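Local atomic coordinates of glucose-6-phosphate 1-dehydrogenase (Kluyveromyces lactis, PDB entry 7E6H), a protein that catalyses the NADP+-dependent oxidation of D-glucose 6-phosphate to 6-phosphogluconolactone, the rate-limiting first step of the oxidative pentose phosphate pathway. Residues A[151-156]-A[180-185]; A[343-348]-A[372-377]. All blocks are in the same frame, centred on the assembly; numbering follows the deposited sequence.

Contact 1 (151-156 with 180-185) lies at the carboxyl end of two parallel strands in the NAD-binding domain, and contact 2 (343-348 with 372-377) in the mixed sheet of the C-terminal domain. Their centres are about 20 Å apart, but the contacts touch through Tyr184: its OH lies 3.3 Å from Gln373 OE1 and 3.7 Å from Val346 CG2, both packing contacts. Both contacts probably border the substrate pocket, since Lys153, His183, Tyr184, Leu185 and Gln373 are assigned to glucose 6-phosphate by similarity. Beyond the pocket their roles diverge: Lys153 is also predicted to meet the first NADP+, Lys345 the second.

Contact 1 of 2, residues A[151-156]-A[180-185]; sequences VEKPFG and RIDHYL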
ATOM      1  N   VAL A 151      -8.017  10.188  -2.598  1.00 45.31           N
ATOM      2  CA  VAL A 151      -6.705  10.880  -2.749  1.00 48.48           C
ATOM      3  C   VAL A 151      -5.664   9.773  -2.554  1.00 49.47           C
ATOM      4  O   VAL A 151      -6.063   8.700  -2.066  1.00 47.77           O
ATOM      5  CB  VAL A 151      -6.578  12.002  -1.702  1.00 50.21           C
ATOM      6  CG1 VAL A 151      -7.213  13.290  -2.196  1.00 51.75           C
ATOM      7  CG2 VAL A 151      -7.200  11.593  -0.375  1.00 49.62           C
ATOM      8  N   GLU A 152      -4.373  10.023  -2.825  1.00 52.34           N
ATOM      9  CA  GLU A 152      -3.371   8.913  -2.759  1.00 47.96           C
ATOM     10  C   GLU A 152      -2.273   9.123  -1.706  1.00 47.23           C
ATOM     11  O   GLU A 152      -2.036  10.286  -1.341  1.00 44.35           O
ATOM     12  CB  GLU A 152      -2.761   8.628  -4.132  1.00 47.52           C
ATOM     13  CG  GLU A 152      -2.549   7.146  -4.381  1.00 50.63           C
ATOM     14  CD  GLU A 152      -1.118   6.725  -4.654  1.00 53.09           C
ATOM     15  OE1 GLU A 152      -0.594   7.080  -5.727  1.00 52.69           O
ATOM     16  OE2 GLU A 152      -0.532   6.041  -3.793  1.00 47.79           O
ATOM     17  N   LYS A 153      -1.570   8.048  -1.319  1.00 49.35           N
ATOM     18  CA  LYS A 153      -0.509   8.072  -0.263  1.00 49.88           C
ATOM     19  C   LYS A 153       0.490   9.241  -0.333  1.00 50.81           C
ATOM     20  O   LYS A 153       0.826   9.713   0.761  1.00 51.42           O
ATOM     21  CB  LYS A 153       0.233   6.732  -0.210  1.00 50.18           C
ATOM     22  CG  LYS A 153       0.396   6.136   1.181  1.00 48.72           C
ATOM     23  CD  LYS A 153      -0.692   6.553   2.147  1.00 46.10           C
ATOM     24  CE  LYS A 153      -0.235   6.536   3.590  1.00 46.61           C
ATOM     25  NZ  LYS A 153      -0.198   5.162   4.142  1.00 45.75           N
ATOM     26  N   PRO A 154       1.072   9.669  -1.482  1.00 53.08           N
ATOM     27  CA  PRO A 154       1.960  10.838  -1.548  1.00 52.73           C
ATOM     28  C   PRO A 154       1.842  11.833  -0.382  1.00 50.47           C
ATOM     29  O   PRO A 154       2.814  11.954   0.339  1.00 52.62           O
ATOM     30  CB  PRO A 154       1.499  11.452  -2.875  1.00 48.96           C
ATOM     31  CG  PRO A 154       1.188  10.254  -3.754  1.00 43.63           C
ATOM     32  CD  PRO A 154       1.026   9.071  -2.819  1.00 49.47           C
ATOM     33  N   PHE A 155       0.692  12.503  -0.230  1.00 50.87           N
ATOM     34  CA  PHE A 155       0.442  13.450   0.896  1.00 51.76           C
ATOM     35  C   PHE A 155       1.693  14.248   1.277  1.00 53.44           C
ATOM     36  O   PHE A 155       2.072  15.159   0.516  1.00 59.83           O
ATOM     37  CB  PHE A 155      -0.156  12.725   2.107  1.00 51.04           C
ATOM     38  CG  PHE A 155      -1.465  12.034   1.828  1.00 49.30           C
ATOM     39  CD1 PHE A 155      -2.445  12.655   1.073  1.00 49.12           C
ATOM     40  CD2 PHE A 155      -1.715  10.761   2.315  1.00 49.07           C
ATOM     41  CE1 PHE A 155      -3.649  12.023   0.816  1.00 49.57           C
ATOM     42  CE2 PHE A 155      -2.913  10.123   2.044  1.00 49.08           C
ATOM     43  CZ  PHE A 155      -3.876  10.756   1.294  1.00 48.65           C
ATOM     44  N   GLY A 156       2.305  13.930   2.424  1.00 52.93           N
ATOM     45  CA  GLY A 156       3.451  14.733   2.898  1.00 47.38           C
ATOM     46  C   GLY A 156       4.758  13.965   2.969  1.00 49.75           C
ATOM     47  O   GLY A 156       4.769  12.785   2.573  1.00 50.53           O
ATOM     48  N   ARG A 180      -8.441   7.711   1.688  1.00 44.21           N
ATOM     49  CA  ARG A 180      -6.974   7.853   1.431  1.00 43.95           C
ATOM     50  C   ARG A 180      -6.405   6.533   0.905  1.00 40.15           C
ATOM     51  O   ARG A 180      -6.586   5.512   1.587  1.00 40.84           O
ATOM     52  CB  ARG A 180      -6.259   8.312   2.701  1.00 44.00           C
ATOM     53  CG  ARG A 180      -6.704   9.687   3.173  1.00 40.59           C
ATOM     54  CD  ARG A 180      -5.843  10.207   4.307  1.00 43.63           C
ATOM     55  NE  ARG A 180      -6.361  11.462   4.824  1.00 47.81           N
ATOM     56  CZ  ARG A 180      -7.372  11.553   5.676  1.00 45.46           C
ATOM     57  NH1 ARG A 180      -7.971  10.460   6.113  1.00 43.61           N
ATOM     58  NH2 ARG A 180      -7.780  12.737   6.090  1.00 46.43           N
ATOM     59  N   ILE A 181      -5.668   6.558  -0.211  1.00 40.39           N
ATOM     60  CA  ILE A 181      -5.239   5.269  -0.838  1.00 42.66           C
ATOM     61  C   ILE A 181      -3.806   4.839  -0.511  1.00 43.62           C
ATOM     62  O   ILE A 181      -2.872   5.588  -0.848  1.00 43.42           O
ATOM     63  CB  ILE A 181      -5.520   5.247  -2.357  1.00 45.08           C
ATOM     64  CG1 ILE A 181      -6.990   4.946  -2.647  1.00 43.34           C
ATOM     65  CG2 ILE A 181      -4.625   4.256  -3.086  1.00 39.84           C
ATOM     66  CD1 ILE A 181      -7.210   4.217  -3.951  1.00 42.02           C
ATOM     67  N   ASP A 182      -3.645   3.708   0.180  1.00 43.05           N
ATOM     68  CA  ASP A 182      -2.316   3.075   0.370  1.00 39.44           C
ATOM     69  C   ASP A 182      -2.484   1.788  -0.437  1.00 37.10           C
ATOM     70  O   ASP A 182      -3.122   0.864   0.094  1.00 39.90           O
ATOM     71  CB  ASP A 182      -2.016   2.779   1.840  1.00 38.70           C
ATOM     72  CG  ASP A 182      -0.670   2.103   2.056  1.00 42.40           C
ATOM     73  OD1 ASP A 182       0.324   2.827   2.243  1.00 42.37           O
ATOM     74  OD2 ASP A 182      -0.629   0.857   2.042  1.00 40.23           O
ATOM     75  N   HIS A 183      -2.020   1.755  -1.688  1.00 36.64           N
ATOM     76  CA  HIS A 183      -2.291   0.598  -2.587  1.00 35.73           C
ATOM     77  C   HIS A 183      -2.018  -0.769  -1.946  1.00 42.00           C
ATOM     78  O   HIS A 183      -2.628  -1.743  -2.423  1.00 42.75           O
ATOM     79  CB  HIS A 183      -1.664   0.808  -3.976  1.00 37.62           C
ATOM     80  CG  HIS A 183      -0.295   0.239  -4.143  1.00 42.08           C
ATOM     81  ND1 HIS A 183       0.839   0.924  -3.760  1.00 41.17           N
ATOM     82  CD2 HIS A 183       0.127  -0.928  -4.675  1.00 40.24           C
ATOM     83  CE1 HIS A 183       1.903   0.201  -4.039  1.00 39.85           C
ATOM     84  NE2 HIS A 183       1.493  -0.943  -4.597  1.00 40.82           N
ATOM     85  N   TYR A 184      -1.161  -0.866  -0.922  1.00 39.04           N
ATOM     86  CA  TYR A 184      -0.960  -2.211  -0.380  1.00 39.43           C
ATOM     87  C   TYR A 184      -2.225  -2.759   0.257  1.00 38.72           C
ATOM     88  O   TYR A 184      -2.482  -3.970   0.182  1.00 38.41           O
ATOM     89  CB  TYR A 184       0.167  -2.238   0.648  1.00 37.54           C
ATOM     90  CG  TYR A 184       1.535  -2.492   0.042  1.00 40.46           C
ATOM     91  CD1 TYR A 184       1.962  -1.802  -1.107  1.00 41.53           C
ATOM     92  CD2 TYR A 184       2.404  -3.410   0.615  1.00 39.62           C
ATOM     93  CE1 TYR A 184       3.215  -2.018  -1.649  1.00 38.68           C
ATOM     94  CE2 TYR A 184       3.662  -3.638   0.078  1.00 40.06           C
ATOM     95  CZ  TYR A 184       4.062  -2.944  -1.045  1.00 43.43           C
ATOM     96  OH  TYR A 184       5.314  -3.192  -1.566  1.00 46.99           O
ATOM     97  N   LEU A 185      -3.031  -1.890   0.878  1.00 39.84           N
ATOM     98  CA  LEU A 185      -4.286  -2.311   1.491  1.00 40.54           C
ATOM     99  C   LEU A 185      -5.294  -2.848   0.478  1.00 41.17           C
ATOM    100  O   LEU A 185      -6.351  -3.329   0.890  1.00 41.83           O
ATOM    101  CB  LEU A 185      -4.919  -1.160   2.276  1.00 38.19           C
ATOM    102  CG  LEU A 185      -4.090  -0.599   3.430  1.00 36.59           C
ATOM    103  CD1 LEU A 185      -4.798   0.587   4.078  1.00 36.81           C
ATOM    104  CD2 LEU A 185      -3.789  -1.684   4.455  1.00 35.54           C
TER
HETATM  105  O   HOH W   1      -0.169   3.536  -2.384  1.00 40.09           O
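Val151 and Glu152 run parallel to Arg180 and Ile181, with the CA atoms of Glu152 and Ile181 4.5 Å apart; Ile181 N bonds to Val151 O at 2.9 Å, and Lys153 N, one residue on from Glu152, makes a weak, bent bond to Ile181 O at 2.8 Å. On the sheet face of Val151 and Arg180, the extended chain of Arg180 lies nearly at right angles to Phe155, bringing its CG to 3.6 Å from the ring atom CZ; the ring and guanidinium planes are 68° apart. The guanidinium end is held by Glu175, Gln166 and the carbonyl of Val431. Glu152 and Ile181 meet on the other face through Glu152 CG and Ile181 CG2, 3.8 Å apart. Helix 159-169 connects the two strands as a beta-alpha-beta unit of the Rossmann domain, and Asp182 to Leu185 open the DHYLGK signature of the family. Lys153 bends at its second torsion (chi2 27°) and again at the fourth, which turns NZ toward Asp182 OD1 for a salt bridge of 3.1 Å, entered from above the carboxylate plane, 39° out of it. The same oxygen receives a weak bond from ND1 of His245, the proton acceptor by similarity, consistent with a His-Asp pair. A water joins Glu152 OE2, 2.9 Å away, to the backbone N of His183 at 2.7 Å, and is hydrogen-bonded to ND1 of the same histidine.

Contact 2 of 2, residues A[343-348]-A[372-377]; sequences EGKVEI and IQPNEA
With chi1 at -179°, Val346 carries CG1 opposite its backbone N and to the Ile372 side, while Ile372, at chi1 -50° and otherwise extended, sends CD1 to meet it at 3.9 Å. Ile348 CD1 closes on the same Ile372 CD1, also at 3.9 Å, so one methyl serves two partners of the strand. The backbones are joined by Ile372 N to Val346 O, 2.8 Å long with an N-H...O angle of 159°. This bond extends the antiparallel pairing of strands 345-352 and 367-371, within the large mixed sheet of the C-terminal domain, one step past the second strand. Beyond it, the bend at chi2 of Gln373 lays its side-chain amide against the second methyl of Val346, with NE2 3.4 Å from CG2. Cut back to an alanine, Gln373 would probably give up this packing, leaving Tyr184 to cover that methyl with less support, and lose its probable contact with glucose 6-phosphate. Pro374 CG lies 3.4 Å from Gly344 O, just before the strand begins. The CB of Lys345 points away from 372-377, and its NZ forms salt bridges to Glu347 OE1 (3.2 Å) and, weakly as a hydrogen bond, Glu343 OE2 (3.1 Å), a network that Glu347 extends to Arg349; Lys345 and Arg349 are both assigned to the second NADP+ by similarity.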
ATOM      1  N   GLU A 343      16.689  -9.871  -5.743  1.00 60.23           N
ATOM      2  CA  GLU A 343      15.416 -10.415  -6.185  1.00 60.48           C
ATOM      3  C   GLU A 343      14.338  -9.360  -5.979  1.00 55.49           C
ATOM      4  O   GLU A 343      14.599  -8.272  -5.454  1.00 54.38           O
ATOM      5  CB  GLU A 343      15.081 -11.708  -5.438  1.00 59.34           C
ATOM      6  CG  GLU A 343      15.112 -11.564  -3.917  1.00 59.74           C
ATOM      7  CD  GLU A 343      14.757 -12.852  -3.211  1.00 62.32           C
ATOM      8  OE1 GLU A 343      14.278 -13.767  -3.909  1.00 67.48           O
ATOM      9  OE2 GLU A 343      14.963 -12.954  -1.974  1.00 62.25           O
ATOM     10  N   GLY A 344      13.120  -9.676  -6.408  1.00 54.39           N
ATOM     11  CA  GLY A 344      11.988  -8.807  -6.138  1.00 54.29           C
ATOM     12  C   GLY A 344      10.914  -9.528  -5.351  1.00 49.65           C
ATOM     13  O   GLY A 344      10.432 -10.570  -5.797  1.00 49.88           O
ATOM     14  N   LYS A 345      10.508  -8.982  -4.206  1.00 50.48           N
ATOM     15  CA  LYS A 345       9.820  -9.785  -3.204  1.00 47.61           C
ATOM     16  C   LYS A 345       9.211  -8.876  -2.140  1.00 44.13           C
ATOM     17  O   LYS A 345       9.842  -7.903  -1.726  1.00 42.79           O
ATOM     18  CB  LYS A 345      10.832 -10.757  -2.576  1.00 50.76           C
ATOM     19  CG  LYS A 345      10.297 -11.741  -1.595  1.00 50.53           C
ATOM     20  CD  LYS A 345      11.344 -12.788  -1.268  1.00 56.25           C
ATOM     21  CE  LYS A 345      12.399 -12.291  -0.297  1.00 56.77           C
ATOM     22  NZ  LYS A 345      13.021 -13.439   0.426  1.00 58.60           N
ATOM     23  N   VAL A 346       8.002  -9.203  -1.682  1.00 42.18           N
ATOM     24  CA  VAL A 346       7.411  -8.568  -0.506  1.00 40.53           C
ATOM     25  C   VAL A 346       6.866  -9.674   0.386  1.00 42.23           C
ATOM     26  O   VAL A 346       6.055 -10.495  -0.060  1.00 43.89           O
ATOM     27  CB  VAL A 346       6.299  -7.562  -0.872  1.00 46.88           C
ATOM     28  CG1 VAL A 346       5.714  -6.896   0.385  1.00 37.90           C
ATOM     29  CG2 VAL A 346       6.791  -6.520  -1.905  1.00 43.35           C
ATOM     30  N   GLU A 347       7.291  -9.693   1.647  1.00 40.50           N
ATOM     31  CA  GLU A 347       7.235 -10.932   2.410  1.00 39.31           C
ATOM     32  C   GLU A 347       7.163 -10.632   3.902  1.00 36.28           C
ATOM     33  O   GLU A 347       7.840  -9.725   4.390  1.00 37.24           O
ATOM     34  CB  GLU A 347       8.475 -11.782   2.081  1.00 41.44           C
ATOM     35  CG  GLU A 347       8.463 -13.207   2.545  1.00 42.60           C
ATOM     36  CD  GLU A 347       9.606 -14.010   1.937  1.00 50.18           C
ATOM     37  OE1 GLU A 347      10.710 -14.060   2.542  1.00 53.96           O
ATOM     38  OE2 GLU A 347       9.399 -14.584   0.843  1.00 53.75           O
ATOM     39  N   ILE A 348       6.348 -11.405   4.614  1.00 35.29           N
ATOM     40  CA  ILE A 348       6.274 -11.403   6.070  1.00 33.32           C
ATOM     41  C   ILE A 348       6.923 -12.685   6.576  1.00 36.22           C
ATOM     42  O   ILE A 348       6.596 -13.778   6.093  1.00 36.22           O
ATOM     43  CB  ILE A 348       4.815 -11.329   6.548  1.00 35.28           C
ATOM     44  CG1 ILE A 348       4.129 -10.067   6.011  1.00 31.75           C
ATOM     45  CG2 ILE A 348       4.732 -11.467   8.078  1.00 32.18           C
ATOM     46  CD1 ILE A 348       2.629 -10.241   5.834  1.00 33.03           C
ATOM     47  N   ILE A 372       3.651 -11.834  -0.152  1.00 43.78           N
ATOM     48  CA  ILE A 372       2.569 -10.915  -0.616  1.00 48.53           C
ATOM     49  C   ILE A 372       2.627 -10.745  -2.139  1.00 46.90           C
ATOM     50  O   ILE A 372       1.729 -11.285  -2.816  1.00 45.39           O
ATOM     51  CB  ILE A 372       2.653  -9.561   0.113  1.00 45.82           C
ATOM     52  CG1 ILE A 372       2.749  -9.743   1.630  1.00 44.58           C
ATOM     53  CG2 ILE A 372       1.487  -8.667  -0.277  1.00 42.63           C
ATOM     54  CD1 ILE A 372       2.797  -8.446   2.397  1.00 40.92           C
ATOM     55  N   GLN A 373       3.638 -10.038  -2.659  1.00 45.11           N
ATOM     56  CA  GLN A 373       3.674  -9.731  -4.119  1.00 50.40           C
ATOM     57  C   GLN A 373       3.932 -10.980  -4.978  1.00 49.03           C
ATOM     58  O   GLN A 373       2.993 -11.370  -5.700  1.00 46.80           O
ATOM     59  CB  GLN A 373       4.578  -8.533  -4.429  1.00 46.80           C
ATOM     60  CG  GLN A 373       3.817  -7.294  -4.867  1.00 46.94           C
ATOM     61  CD  GLN A 373       3.893  -6.211  -3.821  1.00 46.80           C
ATOM     62  OE1 GLN A 373       4.334  -5.095  -4.084  1.00 45.58           O
ATOM     63  NE2 GLN A 373       3.459  -6.537  -2.615  1.00 46.04           N
ATOM     64  N   PRO A 374       5.120 -11.636  -4.975  1.00 49.61           N
ATOM     65  CA  PRO A 374       5.365 -12.766  -5.879  1.00 57.73           C
ATOM     66  C   PRO A 374       4.545 -13.990  -5.458  1.00 62.26           C
ATOM     67  O   PRO A 374       4.208 -14.039  -4.293  1.00 73.09           O
ATOM     68  CB  PRO A 374       6.862 -13.080  -5.742  1.00 51.07           C
ATOM     69  CG  PRO A 374       7.429 -11.911  -4.973  1.00 48.72           C
ATOM     70  CD  PRO A 374       6.290 -11.395  -4.122  1.00 49.87           C
ATOM     71  N   ASN A 375       4.260 -14.911  -6.391  1.00 58.18           N
ATOM     72  CA  ASN A 375       3.476 -16.153  -6.119  1.00 60.97           C
ATOM     73  C   ASN A 375       2.804 -16.110  -4.744  1.00 63.82           C
ATOM     74  O   ASN A 375       3.325 -16.770  -3.827  1.00 66.02           O
ATOM     75  CB  ASN A 375       4.309 -17.426  -6.318  1.00 64.80           C
ATOM     76  CG  ASN A 375       5.770 -17.270  -5.952  1.00 71.16           C
ATOM     77  OD1 ASN A 375       6.148 -17.455  -4.797  1.00 69.41           O
ATOM     78  ND2 ASN A 375       6.603 -16.951  -6.928  1.00 74.72           N
ATOM     79  N   GLU A 376       1.701 -15.364  -4.616  1.00 63.08           N
ATOM     80  CA  GLU A 376       0.975 -15.224  -3.323  1.00 62.07           C
ATOM     81  C   GLU A 376       0.905 -16.583  -2.624  1.00 66.07           C
ATOM     82  O   GLU A 376       0.160 -17.454  -3.121  1.00 73.59           O
ATOM     83  CB  GLU A 376      -0.423 -14.677  -3.599  1.00 66.01           C
ATOM     84  CG  GLU A 376      -0.507 -13.862  -4.877  1.00 64.93           C
ATOM     85  CD  GLU A 376      -1.227 -14.547  -6.024  1.00 70.03           C
ATOM     86  OE1 GLU A 376      -2.221 -13.979  -6.520  1.00 73.66           O
ATOM     87  OE2 GLU A 376      -0.796 -15.650  -6.419  1.00 67.55           O
ATOM     88  N   ALA A 377       1.639 -16.757  -1.516  1.00 60.58           N
ATOM     89  CA  ALA A 377       1.682 -18.056  -0.872  1.00 63.15           C
ATOM     90  C   ALA A 377       1.779 -17.894   0.639  1.00 58.42           C
ATOM     91  O   ALA A 377       2.112 -16.828   1.159  1.00 50.10           O
ATOM     92  CB  ALA A 377       2.852 -18.900  -1.385  1.00 64.98           C
TER